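Local structure of guanine nucleotide exchange factor SRM1 (Saccharomyces cerevisiae, 3OF7) at residues L80-D83 / E84-V88; K425-A428 / T429-H432; L246-L249 / D250-F254; T174-N178 / E179-G183; E139-P142 / P143-E146. The protein acts as a guanine nucleotide exchange factor that promotes replacement of GDP by GTP on GSP1 and GSP2, and controls RNA metabolism and nuclear transport. All coordinates share one frame; numbering follows the deposited sequence. Where two conformers were deposited one is given.

Contact 1 (L80-D83 / E84-V88); sequences LALD and EESNV
Asp83 turns its carboxylate back over the loop that follows it, and OD1 accepts a hydrogen bond from the backbone N of Asn87 at 2.9 Å, the donor standing above the carboxylate plane. The same oxygen takes a weak bond from Glu85 N at 3.0 Å. CG of Asp83 sits between the backbone N and the carbonyl carbon (chi1 66°), which lays the acid over the turn. OD2 lies 3.2 Å from CB of Asn87; the amide of Asn87 stands nearly perpendicular to the carboxylate, and its ND2 gives OD2 only a weak bond. Each group has a further partner: Trp89 NE1 donates to OD2 of Asp83, and Arg138 NH1, the stronger partner of the amide, donates to OD1 of Asn87.

The main chain sets this up. Ser86 N bonds Asp83 O at 2.9 Å, closing a type I turn, and Asp83 N bonds Asn87 O at 3.2 Å. With Ser86 in the left-handed region (phi 63°), this is a hairpin with a type I turn and G1 bulge, joining strands 78-83 and 88-92 of one propeller blade. Next along it, Leu82 and Val88 form a non-hydrogen-bonded pair, CD1 of Leu82 resting 4.1 Å from CG2 of Val88, and both pack on Leu153 of strand 150-155.

With an alanine in place of Asp83, Asn87 N and Trp89 NE1 would probably lose their acceptor and the turn would be less firmly fixed. One buried carboxylate thus collects backbone and indole N-H groups, a setting that would be expected to favour its charged form.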
loop_
_atom_site.group_PDB
_atom_site.type_symbol
_atom_site.label_atom_id
_atom_site.label_comp_id
_atom_site.label_asym_id
_atom_site.label_seq_id
_atom_site.Cartn_x
_atom_site.Cartn_y
_atom_site.Cartn_z
ATOM N N LEU A 80 -5.150 3.282 -8.755
ATOM C CA LEU A 80 -5.727 2.441 -9.783
ATOM C C LEU A 80 -6.896 1.704 -9.159
ATOM O O LEU A 80 -6.823 1.317 -8.003
ATOM C CB LEU A 80 -4.693 1.427 -10.269
ATOM C CG LEU A 80 -3.331 1.986 -10.690
ATOM C CD1 LEU A 80 -2.388 0.825 -10.984
ATOM C CD2 LEU A 80 -3.444 2.934 -11.901
ATOM N N ALA A 81 -7.965 1.505 -9.931
ATOM C CA ALA A 81 -9.092 0.704 -9.480
ATOM C C ALA A 81 -9.515 -0.305 -10.548
ATOM O O ALA A 81 -9.249 -0.116 -11.744
ATOM C CB ALA A 81 -10.271 1.601 -9.065
ATOM N N LEU A 82 -10.147 -1.385 -10.098
ATOM C CA LEU A 82 -10.563 -2.462 -10.989
ATOM C C LEU A 82 -12.053 -2.708 -10.844
ATOM O O LEU A 82 -12.565 -2.769 -9.726
ATOM C CB LEU A 82 -9.810 -3.745 -10.637
ATOM C CG LEU A 82 -9.907 -4.922 -11.609
ATOM C CD1 LEU A 82 -9.196 -4.584 -12.898
ATOM C CD2 LEU A 82 -9.298 -6.144 -10.960
ATOM N N ASP A 83 -12.742 -2.865 -11.970
ATOM C CA ASP A 83 -14.166 -3.151 -11.929
ATOM C C ASP A 83 -14.488 -4.616 -12.244
ATOM O O ASP A 83 -13.587 -5.430 -12.490
ATOM C CB ASP A 83 -14.969 -2.166 -12.805
ATOM C CG ASP A 83 -14.668 -2.291 -14.297
ATOM O OD1 ASP A 83 -14.314 -3.396 -14.773
ATOM O OD2 ASP A 83 -14.823 -1.265 -15.000
ATOM N N GLU A 84 -15.775 -4.949 -12.220
ATOM C CA GLU A 84 -16.214 -6.323 -12.460
ATOM C C GLU A 84 -15.803 -6.894 -13.820
ATOM O O GLU A 84 -15.586 -8.107 -13.936
ATOM C CB GLU A 84 -17.725 -6.439 -12.276
ATOM C CG GLU A 84 -18.146 -6.455 -10.816
ATOM C CD GLU A 84 -19.655 -6.456 -10.650
ATOM O OE1 GLU A 84 -20.384 -6.578 -11.666
ATOM O OE2 GLU A 84 -20.102 -6.327 -9.498
ATOM N N GLU A 85 -15.704 -6.029 -14.833
ATOM C CA GLU A 85 -15.303 -6.529 -16.147
ATOM C C GLU A 85 -13.799 -6.380 -16.375
ATOM O O GLU A 85 -13.298 -6.502 -17.501
ATOM C CB GLU A 85 -16.151 -5.923 -17.265
ATOM C CG GLU A 85 -17.598 -6.410 -17.223
ATOM C CD GLU A 85 -17.715 -7.886 -16.850
ATOM O OE1 GLU A 85 -18.440 -8.207 -15.881
ATOM O OE2 GLU A 85 -17.085 -8.731 -17.521
ATOM N N SER A 86 -13.077 -6.190 -15.271
ATOM C CA SER A 86 -11.618 -6.090 -15.266
ATOM C C SER A 86 -11.054 -4.886 -16.054
ATOM O O SER A 86 -9.915 -4.925 -16.537
ATOM C CB SER A 86 -10.983 -7.416 -15.716
ATOM O OG SER A 86 -9.594 -7.435 -15.453
ATOM N N ASN A 87 -11.837 -3.817 -16.174
ATOM C CA ASN A 87 -11.291 -2.545 -16.663
ATOM C C ASN A 87 -10.497 -1.887 -15.546
ATOM O O ASN A 87 -10.881 -1.972 -14.378
ATOM C CB ASN A 87 -12.386 -1.585 -17.117
ATOM C CG ASN A 87 -13.081 -2.038 -18.386
ATOM O OD1 ASN A 87 -12.467 -2.161 -19.455
ATOM N ND2 ASN A 87 -14.377 -2.273 -18.276
ATOM N N VAL A 88 -9.402 -1.233 -15.922
ATOM C CA VAL A 88 -8.574 -0.487 -14.981
ATOM C C VAL A 88 -8.893 1.006 -15.037
ATOM O O VAL A 88 -8.812 1.638 -16.104
ATOM C CB VAL A 88 -7.060 -0.735 -15.228
ATOM C CG1 VAL A 88 -6.204 0.017 -14.208
ATOM C CG2 VAL A 88 -6.743 -2.232 -15.187
#

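Contact 2 (K425-A428 / T429-H432); sequences KNTA and TQDH
Lys425 runs its extended chain past Gln430, CE 4.3 Å from OE1, at the start of two successive turns: the first closed by Thr429 N on Asn426 O, the second a type I turn from Thr429 to His432. They lie in the loop between strand 421-423 and strand 432-439 of the beta propeller, the latter belonging to the blade that strand 30-34, from near the N terminus, completes.

Asn426 carries most of the contact. Its OD1 receives the hydroxyl of Thr429 at 2.7 Å, with OG1 nearly in line with the carbonyl bond, and takes a weak bond from Thr429 N. First torsions of 89° for Asn426 and 63° for Thr429 fold both groups in over their own backbones, where they meet. The backbone O of Asn426 accepts from Thr429 N at 3.2 Å, and weakly from Gln430 N, while ND2 reaches Pro56 O. A water accepts from Asn426 N and donates to Thr429 OG1, so the hydroxyl is also tied through water to the backbone N of Asn426. A leucine in place of Asn426 would probably leave the Thr429 hydroxyl without its protein acceptor and Pro56 O without its donor.

Thr427 faces away, but its CA lies 3.9 Å from NE2 of Gln430, whose side chain folds back beside the first turn. The carbonyl of Ala428 lies near the His432 ring and is joined to it through a second water. NE2 of that ring is held by Asp30, and Phe32 meets it edge to face. The second water, donating to Ala428 O and accepting from Asp431 N, lies in the plane of the imidazole, 2.8 Å from ND1 of His432.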
loop_
_atom_site.group_PDB
_atom_site.type_symbol
_atom_site.label_atom_id
_atom_site.label_comp_id
_atom_site.label_asym_id
_atom_site.label_seq_id
_atom_site.Cartn_x
_atom_site.Cartn_y
_atom_site.Cartn_z
ATOM N N LYS A 425 -15.719 8.123 12.386
ATOM C CA LYS A 425 -17.177 8.231 12.434
ATOM C C LYS A 425 -17.596 9.474 11.661
ATOM O O LYS A 425 -17.245 10.594 12.038
ATOM C CB LYS A 425 -17.650 8.322 13.889
ATOM C CG LYS A 425 -19.159 8.236 14.089
ATOM C CD LYS A 425 -19.488 8.225 15.581
ATOM C CE LYS A 425 -20.985 8.107 15.829
ATOM N NZ LYS A 425 -21.269 8.026 17.299
ATOM N N ASN A 426 -18.301 9.267 10.551
ATOM C CA ASN A 426 -18.910 10.359 9.788
ATOM C C ASN A 426 -20.150 9.826 9.101
ATOM O O ASN A 426 -20.277 8.610 8.922
ATOM C CB ASN A 426 -17.915 11.053 8.814
ATOM C CG ASN A 426 -17.853 10.407 7.419
ATOM O OD1 ASN A 426 -17.783 9.187 7.275
ATOM N ND2 ASN A 426 -17.825 11.245 6.391
ATOM N N THR A 427 -21.069 10.719 8.741
ATOM C CA THR A 427 -22.344 10.323 8.131
ATOM C C THR A 427 -22.161 9.354 6.955
ATOM O O THR A 427 -22.827 8.328 6.884
ATOM C CB THR A 427 -23.166 11.558 7.675
ATOM O OG1 THR A 427 -23.245 12.504 8.747
ATOM C CG2 THR A 427 -24.582 11.157 7.253
ATOM N N ALA A 428 -21.238 9.675 6.054
ATOM C CA ALA A 428 -21.060 8.908 4.817
ATOM C C ALA A 428 -20.742 7.430 5.036
ATOM O O ALA A 428 -21.154 6.587 4.242
ATOM C CB ALA A 428 -19.992 9.552 3.947
ATOM N N THR A 429 -20.032 7.116 6.114
ATOM C CA THR A 429 -19.529 5.755 6.312
ATOM C C THR A 429 -19.943 5.091 7.624
ATOM O O THR A 429 -19.598 3.935 7.850
ATOM C CB THR A 429 -17.974 5.698 6.207
ATOM O OG1 THR A 429 -17.390 6.489 7.249
ATOM C CG2 THR A 429 -17.503 6.213 4.864
ATOM N N GLN A 430 -20.687 5.797 8.479
ATOM C CA GLN A 430 -20.999 5.272 9.809
ATOM C C GLN A 430 -21.800 3.966 9.787
ATOM O O GLN A 430 -21.712 3.182 10.723
ATOM C CB GLN A 430 -21.706 6.318 10.676
ATOM C CG GLN A 430 -23.097 6.710 10.190
ATOM C CD GLN A 430 -23.718 7.831 11.031
ATOM O OE1 GLN A 430 -23.225 8.170 12.113
ATOM N NE2 GLN A 430 -24.794 8.412 10.524
ATOM N N ASP A 431 -22.566 3.738 8.722
ATOM C CA ASP A 431 -23.345 2.511 8.602
ATOM C C ASP A 431 -22.841 1.614 7.463
ATOM O O ASP A 431 -23.577 0.773 6.923
ATOM C CB ASP A 431 -24.834 2.840 8.471
ATOM C CG ASP A 431 -25.376 3.540 9.703
ATOM O OD1 ASP A 431 -25.022 3.132 10.828
ATOM O OD2 ASP A 431 -26.157 4.502 9.555
ATOM N N HIS A 432 -21.572 1.805 7.104
ATOM C CA HIS A 432 -20.942 0.969 6.083
ATOM C C HIS A 432 -20.072 -0.094 6.709
ATOM O O HIS A 432 -19.461 0.119 7.762
ATOM C CB HIS A 432 -20.088 1.802 5.124
ATOM C CG HIS A 432 -20.843 2.343 3.955
ATOM N ND1 HIS A 432 -21.752 3.373 4.067
ATOM C CD2 HIS A 432 -20.812 2.008 2.643
ATOM C CE1 HIS A 432 -22.255 3.643 2.877
ATOM N NE2 HIS A 432 -21.694 2.835 1.993
HETATM O O HOH W 1 -17.998 6.388 9.860
HETATM O O HOH W 2 -23.017 4.732 6.146
#

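Contact 3 (L246-L249 / D250-F254)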
loop_
_atom_site.group_PDB
_atom_site.type_symbol
_atom_site.label_atom_id
_atom_site.label_comp_id
_atom_site.label_asym_id
_atom_site.label_seq_id
_atom_site.Cartn_x
_atom_site.Cartn_y
_atom_site.Cartn_z
ATOM N N LEU A 246 20.924 1.808 -14.865
ATOM C CA LEU A 246 20.020 1.675 -15.999
ATOM C C LEU A 246 20.201 0.339 -16.724
ATOM O O LEU A 246 19.220 -0.261 -17.175
ATOM C CB LEU A 246 20.148 2.853 -16.971
ATOM C CG LEU A 246 19.601 4.208 -16.500
ATOM C CD1 LEU A 246 19.862 5.300 -17.537
ATOM C CD2 LEU A 246 18.113 4.133 -16.174
ATOM N N LYS A 247 21.448 -0.123 -16.823
ATOM C CA LYS A 247 21.742 -1.425 -17.437
ATOM C C LYS A 247 20.949 -2.551 -16.777
ATOM O O LYS A 247 20.566 -3.517 -17.444
ATOM C CB LYS A 247 23.243 -1.732 -17.382
ATOM C CG LYS A 247 24.086 -0.946 -18.393
ATOM C CD LYS A 247 25.594 -1.122 -18.100
ATOM C CE LYS A 247 26.445 -0.175 -18.953
ATOM N NZ LYS A 247 27.889 -0.200 -18.557
ATOM N N THR A 248 20.689 -2.409 -15.474
ATOM C CA THR A 248 20.025 -3.458 -14.700
ATOM C C THR A 248 18.615 -3.062 -14.217
ATOM O O THR A 248 18.091 -3.670 -13.290
ATOM C CB THR A 248 20.874 -3.913 -13.490
ATOM O OG1 THR A 248 20.953 -2.858 -12.519
ATOM C CG2 THR A 248 22.295 -4.338 -13.921
ATOM N N LEU A 249 18.020 -2.059 -14.857
ATOM C CA LEU A 249 16.677 -1.583 -14.499
ATOM C C LEU A 249 15.595 -2.475 -15.125
ATOM O O LEU A 249 14.899 -2.078 -16.064
ATOM C CB LEU A 249 16.497 -0.103 -14.880
ATOM C CG LEU A 249 15.223 0.641 -14.446
ATOM C CD1 LEU A 249 15.163 0.770 -12.917
ATOM C CD2 LEU A 249 15.160 2.013 -15.085
ATOM N N ASP A 250 15.495 -3.689 -14.593
ATOM C CA ASP A 250 14.469 -4.670 -14.975
ATOM C C ASP A 250 14.325 -5.671 -13.830
ATOM O O ASP A 250 15.264 -5.839 -13.043
ATOM C CB ASP A 250 14.810 -5.377 -16.300
ATOM C CG ASP A 250 16.148 -6.083 -16.262
ATOM O OD1 ASP A 250 17.170 -5.419 -16.518
ATOM O OD2 ASP A 250 16.176 -7.297 -15.975
ATOM N N PRO A 251 13.157 -6.344 -13.717
ATOM C CA PRO A 251 12.945 -7.174 -12.521
ATOM C C PRO A 251 13.959 -8.306 -12.419
ATOM O O PRO A 251 14.153 -9.042 -13.382
ATOM C CB PRO A 251 11.518 -7.726 -12.712
ATOM C CG PRO A 251 10.856 -6.739 -13.623
ATOM C CD PRO A 251 11.958 -6.305 -14.570
ATOM N N ARG A 252 14.597 -8.421 -11.257
ATOM C CA ARG A 252 15.680 -9.371 -11.040
ATOM C C ARG A 252 15.606 -9.970 -9.646
ATOM O O ARG A 252 15.275 -9.266 -8.688
ATOM C CB ARG A 252 17.038 -8.676 -11.229
ATOM C CG ARG A 252 17.391 -8.392 -12.680
ATOM C CD ARG A 252 18.572 -7.443 -12.790
ATOM N NE ARG A 252 18.785 -7.024 -14.170
ATOM C CZ ARG A 252 19.892 -7.256 -14.869
ATOM N NH1 ARG A 252 20.913 -7.892 -14.311
ATOM N NH2 ARG A 252 19.978 -6.831 -16.119
ATOM N N PRO A 253 15.941 -11.269 -9.520
ATOM C CA PRO A 253 16.001 -11.883 -8.205
ATOM C C PRO A 253 17.271 -11.445 -7.479
ATOM O O PRO A 253 18.102 -10.745 -8.052
ATOM C CB PRO A 253 16.024 -13.385 -8.519
ATOM C CG PRO A 253 16.714 -13.468 -9.850
ATOM C CD PRO A 253 16.387 -12.194 -10.585
ATOM N N PHE A 254 17.399 -11.837 -6.224
ATOM C CA PHE A 254 18.518 -11.408 -5.399
ATOM C C PHE A 254 18.772 -12.433 -4.307
ATOM O O PHE A 254 19.195 -12.098 -3.196
ATOM C CB PHE A 254 18.278 -9.988 -4.833
ATOM C CG PHE A 254 16.916 -9.791 -4.216
ATOM C CD1 PHE A 254 16.732 -9.945 -2.847
ATOM C CD2 PHE A 254 15.823 -9.439 -5.004
ATOM C CE1 PHE A 254 15.472 -9.760 -2.263
ATOM C CE2 PHE A 254 14.558 -9.256 -4.431
ATOM C CZ PHE A 254 14.390 -9.421 -3.054
#
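Thr248 and Arg252 meet across an inverse gamma turn centred on Leu249, which follows directly on a type I turn from Leu246 to Leu249. The pair of turns leads the chain into strand 252-253, the outermost strand of a propeller blade, where Arg252 pairs through its backbone with Ala227. In the gamma turn, Asp250 N makes a weak bond to Thr248 O at 2.9 Å.

Asp250, Thr248 and Arg252 carry the contact. The side chain of Arg252 is extended from CG to NE and runs back toward the turn, crossing Thr248 at about a right angle. Its guanidinium lies flat against the threonine: CB of Thr248 sits over the centre of one face, 3.7 Å from CZ of Arg252, and CG2 of Thr248 comes 3.8 Å from NH1. The hydroxyl of Thr248 is used differently, bonding Phe244 O, which leaves the carbon atoms of this side chain to pack on the guanidinium face.

What fixes the rotation of the guanidinium is Asp250. A chi1 of 57° tucks its CG back above the main chain, and from there the carboxylate reaches the NE and NH2 side of Arg252; both NE bonds, to OD1 and to OD2, are weak. OD1 has a further partner in NE2 of Gln186, so one oxygen serves the arginine and a loop following strand 180-183. The aspartate probably offsets the charge of the arginine at this surface site. In the salt bridge itself, OD1 of Asp250 offers its syn lone pair to NH2 of Arg252 at 3.2 Å, lying practically in the guanidinium plane.

Contact 4 (T174-N178 / E179-G183)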
loop_
_atom_site.group_PDB
_atom_site.type_symbol
_atom_site.label_atom_id
_atom_site.label_comp_id
_atom_site.label_asym_id
_atom_site.label_seq_id
_atom_site.Cartn_x
_atom_site.Cartn_y
_atom_site.Cartn_z
ATOM N N THR A 174 7.003 5.535 -14.463
ATOM C CA THR A 174 8.466 5.585 -14.356
ATOM C C THR A 174 8.906 5.374 -12.913
ATOM O O THR A 174 8.063 5.339 -12.009
ATOM C CB THR A 174 9.044 6.930 -14.896
ATOM O OG1 THR A 174 10.452 6.789 -15.137
ATOM C CG2 THR A 174 8.823 8.081 -13.899
ATOM N N PHE A 175 10.209 5.213 -12.700
ATOM C CA PHE A 175 10.776 5.273 -11.357
ATOM C C PHE A 175 11.614 6.528 -11.201
ATOM O O PHE A 175 12.484 6.827 -12.035
ATOM C CB PHE A 175 11.642 4.046 -11.042
ATOM C CG PHE A 175 10.945 2.738 -11.267
ATOM C CD1 PHE A 175 11.216 1.979 -12.403
ATOM C CD2 PHE A 175 10.013 2.265 -10.350
ATOM C CE1 PHE A 175 10.563 0.748 -12.622
ATOM C CE2 PHE A 175 9.359 1.039 -10.557
ATOM C CZ PHE A 175 9.637 0.282 -11.704
ATOM N N ARG A 176 11.345 7.262 -10.126
ATOM C CA ARG A 176 12.212 8.349 -9.722
ATOM C C ARG A 176 13.277 7.861 -8.747
ATOM O O ARG A 176 13.267 6.716 -8.298
ATOM C CB ARG A 176 11.398 9.489 -9.098
ATOM C CG ARG A 176 10.607 10.310 -10.102
ATOM C CD ARG A 176 9.885 11.451 -9.397
ATOM N NE ARG A 176 8.969 12.149 -10.293
ATOM C CZ ARG A 176 9.309 13.168 -11.078
ATOM N NH1 ARG A 176 10.556 13.630 -11.083
ATOM N NH2 ARG A 176 8.395 13.725 -11.861
ATOM N N CYS A 177 14.213 8.750 -8.448
ATOM C CA CYS A 177 15.238 8.528 -7.453
ATOM C C CYS A 177 15.425 9.855 -6.709
ATOM O O CYS A 177 14.704 10.824 -6.970
ATOM C CB CYS A 177 16.534 8.094 -8.136
ATOM S SG CYS A 177 17.108 9.277 -9.358
ATOM N N ASN A 178 16.396 9.906 -5.801
ATOM C CA ASN A 178 16.598 11.083 -4.944
ATOM C C ASN A 178 16.652 12.419 -5.695
ATOM O O ASN A 178 16.209 13.448 -5.171
ATOM C CB ASN A 178 17.867 10.917 -4.085
ATOM C CG ASN A 178 17.778 9.744 -3.114
ATOM O OD1 ASN A 178 16.702 9.197 -2.870
ATOM N ND2 ASN A 178 18.923 9.352 -2.554
ATOM N N GLU A 179 17.170 12.395 -6.923
ATOM C CA GLU A 179 17.510 13.624 -7.653
ATOM C C GLU A 179 16.700 13.895 -8.927
ATOM O O GLU A 179 16.783 14.992 -9.495
ATOM C CB GLU A 179 19.022 13.691 -7.950
ATOM C CG GLU A 179 19.653 12.393 -8.458
ATOM C CD GLU A 179 20.107 11.466 -7.335
ATOM O OE1 GLU A 179 20.944 11.883 -6.503
ATOM O OE2 GLU A 179 19.628 10.313 -7.290
ATOM N N GLY A 180 15.914 12.920 -9.373
ATOM C CA GLY A 180 15.044 13.128 -10.525
ATOM C C GLY A 180 14.466 11.828 -11.037
ATOM O O GLY A 180 14.219 10.902 -10.264
ATOM N N ILE A 181 14.253 11.761 -12.345
ATOM C CA ILE A 181 13.756 10.537 -12.982
ATOM C C ILE A 181 14.922 9.576 -13.218
ATOM O O ILE A 181 15.939 9.957 -13.815
ATOM C CB ILE A 181 12.989 10.858 -14.299
ATOM C CG1 ILE A 181 11.729 11.675 -13.973
ATOM C CG2 ILE A 181 12.622 9.566 -15.079
ATOM C CD1 ILE A 181 11.149 12.459 -15.142
ATOM N N LEU A 182 14.792 8.348 -12.712
ATOM C CA LEU A 182 15.749 7.287 -13.030
ATOM C C LEU A 182 15.405 6.752 -14.419
ATOM O O LEU A 182 16.220 6.839 -15.343
ATOM C CB LEU A 182 15.743 6.162 -11.985
ATOM C CG LEU A 182 16.693 4.968 -12.182
ATOM C CD1 LEU A 182 18.129 5.437 -12.481
ATOM C CD2 LEU A 182 16.682 4.020 -10.979
ATOM N N GLY A 183 14.180 6.244 -14.565
ATOM C CA GLY A 183 13.716 5.676 -15.834
ATOM C C GLY A 183 12.710 4.569 -15.587
ATOM O O GLY A 183 12.317 4.310 -14.441
#
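Arg176 lays one face of its guanidinium on Ile181, whose CG1 lies 3.7 Å from NH1, above the plane and offset toward its rim. The two side chains come from the hairpin of strands 169-177 and 180-183. They leave the backbone in diverging directions, and the extended arginine chain is what brings its end over the isoleucine. Cys177 and Leu182 meet apart from them, SG 4.3 Å from CB.

A classic beta bulge interrupts the pairing: Leu182 and Gly183 both face Phe175, and their amides donate to the one carbonyl O of Phe175, at 2.8 Å from Leu182 N and 3.1 Å from Gly183 N. In return Phe175 N bonds Gly183 O, which also lies at the edge of the phenylalanine ring, 3.3 Å from CD1. Gly183 adopts backbone angles at which a CB would collide with the carbonyl before it. Beyond the hairpin, the ring of Phe175 meets Trp228 edge to face.

Near the turn, Glu179 bends at chi2 (-87°) and its OE2 is held by Gln232. The bulge thus lets one carbonyl satisfy two amides, while the arginine spends its flat face on an aliphatic side chain.

Contact 5 (E139-P142 / P143-E146)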
loop_
_atom_site.group_PDB
_atom_site.type_symbol
_atom_site.label_atom_id
_atom_site.label_comp_id
_atom_site.label_asym_id
_atom_site.label_seq_id
_atom_site.Cartn_x
_atom_site.Cartn_y
_atom_site.Cartn_z
ATOM N N GLU A 139 -8.277 -1.725 -24.952
ATOM C CA GLU A 139 -7.328 -2.181 -25.967
ATOM C C GLU A 139 -5.894 -2.094 -25.475
ATOM O O GLU A 139 -5.034 -2.813 -25.965
ATOM C CB GLU A 139 -7.478 -1.380 -27.269
ATOM C CG GLU A 139 -8.915 -1.127 -27.705
ATOM C CD GLU A 139 -9.476 0.172 -27.138
ATOM O OE1 GLU A 139 -8.986 1.259 -27.526
ATOM O OE2 GLU A 139 -10.417 0.104 -26.317
ATOM N N SER A 140 -5.652 -1.229 -24.487
ATOM C CA SER A 140 -4.331 -1.084 -23.874
ATOM C C SER A 140 -3.881 -2.345 -23.142
ATOM O O SER A 140 -2.696 -2.497 -22.841
ATOM C CB SER A 140 -4.303 0.109 -22.911
ATOM O OG SER A 140 -4.549 1.317 -23.608
ATOM N N PHE A 141 -4.825 -3.244 -22.866
ATOM C CA PHE A 141 -4.511 -4.517 -22.223
ATOM C C PHE A 141 -4.931 -5.694 -23.099
ATOM O O PHE A 141 -6.038 -6.218 -22.930
ATOM C CB PHE A 141 -5.198 -4.644 -20.854
ATOM C CG PHE A 141 -4.839 -3.560 -19.877
ATOM C CD1 PHE A 141 -3.620 -3.581 -19.204
ATOM C CD2 PHE A 141 -5.744 -2.539 -19.594
ATOM C CE1 PHE A 141 -3.298 -2.592 -18.276
ATOM C CE2 PHE A 141 -5.426 -1.534 -18.671
ATOM C CZ PHE A 141 -4.198 -1.563 -18.015
ATOM N N PRO A 142 -4.047 -6.126 -24.029
ATOM C CA PRO A 142 -4.362 -7.296 -24.872
ATOM C C PRO A 142 -4.829 -8.578 -24.155
ATOM O O PRO A 142 -5.638 -9.311 -24.726
ATOM C CB PRO A 142 -3.054 -7.537 -25.637
ATOM C CG PRO A 142 -2.476 -6.172 -25.785
ATOM C CD PRO A 142 -2.788 -5.482 -24.457
ATOM N N PRO A 143 -4.322 -8.879 -22.934
ATOM C CA PRO A 143 -4.869 -10.095 -22.325
ATOM C C PRO A 143 -6.392 -10.102 -22.122
ATOM O O PRO A 143 -6.980 -11.178 -22.080
ATOM C CB PRO A 143 -4.143 -10.169 -20.977
ATOM C CG PRO A 143 -2.817 -9.538 -21.261
ATOM C CD PRO A 143 -3.145 -8.393 -22.187
ATOM N N LEU A 144 -7.015 -8.929 -22.021
ATOM C CA LEU A 144 -8.452 -8.846 -21.756
ATOM C C LEU A 144 -9.293 -9.421 -22.896
ATOM O O LEU A 144 -10.295 -10.106 -22.651
ATOM C CB LEU A 144 -8.888 -7.410 -21.454
ATOM C CG LEU A 144 -8.349 -6.785 -20.159
ATOM C CD1 LEU A 144 -8.776 -5.327 -20.061
ATOM C CD2 LEU A 144 -8.783 -7.568 -18.917
ATOM N N ALA A 145 -8.875 -9.138 -24.127
ATOM C CA ALA A 145 -9.543 -9.666 -25.326
ATOM C C ALA A 145 -9.396 -11.188 -25.447
ATOM O O ALA A 145 -10.201 -11.837 -26.111
ATOM C CB ALA A 145 -9.017 -8.974 -26.576
ATOM N N GLU A 146 -8.373 -11.741 -24.796
ATOM C CA GLU A 146 -8.147 -13.188 -24.768
ATOM C C GLU A 146 -8.886 -13.867 -23.612
ATOM O O GLU A 146 -8.745 -15.075 -23.400
ATOM C CB GLU A 146 -6.648 -13.506 -24.671
ATOM C CG GLU A 146 -5.767 -12.859 -25.736
ATOM C CD GLU A 146 -4.594 -13.738 -26.142
ATOM O OE1 GLU A 146 -3.850 -14.214 -25.255
ATOM O OE2 GLU A 146 -4.414 -13.953 -27.359
HETATM O O HOH W 3 -7.904 -6.128 -25.028
#
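The carbonyl O of Phe141 is gripped twice, by Leu144 N at 3.0 Å and by a water at 2.8 Å. The amide of Leu144 approaches from above the carbonyl plane, and the water passes the link on, weakly, to Ala145 N. That amide also makes a weak bond to Pro142 O at 3.3 Å, so the short helix 142-145 is only lightly bonded within itself. Its first two residues are prolines, which have no amide hydrogen to give; their rings lie side by side and point the same way, CB of Pro142 3.6 Å from CD of Pro143.

Phe141 and Leu144 likewise run alongside each other. CD1 of Leu144 touches CB of Phe141 at 3.7 Å, and the ring carries on past it; in both residues CG lies anti to the carbonyl carbon (chi1 -58° and -66°), which sends the two side chains off in step.

Both are buried between sheets of neighbouring propeller blades. Phe141 packs on Ile136 just after strand 134-135, on Tyr170 of strand 169-177 and on Pro195 of strand 195-197, while Leu144 and Pro143 rest on Phe164 of strand 159-164, so the helix bridges from one blade to the next.

How the contacts relate
From the N terminus the five contacts follow in series, and none nests in or crosses another. Contact 1 closes the hairpin between strands 78-83 and 88-92; contact 5 makes the short helix leading to strand 150-155, and touches contact 1 where Val88 and Ser86 pack on Phe141 and Leu144. Contact 4 is the hairpin at the end of strand 169-177. Contact 3, the turn before strand 252-253, packs on it through Leu246 and Leu249 against Leu182 and Gly183, tying the third and fourth RCC1 repeats. Contact 2, in the loop between strands 421-423 and 432-439, stands apart, its centre about 45 Å from that of contact 3, across the chain's centre.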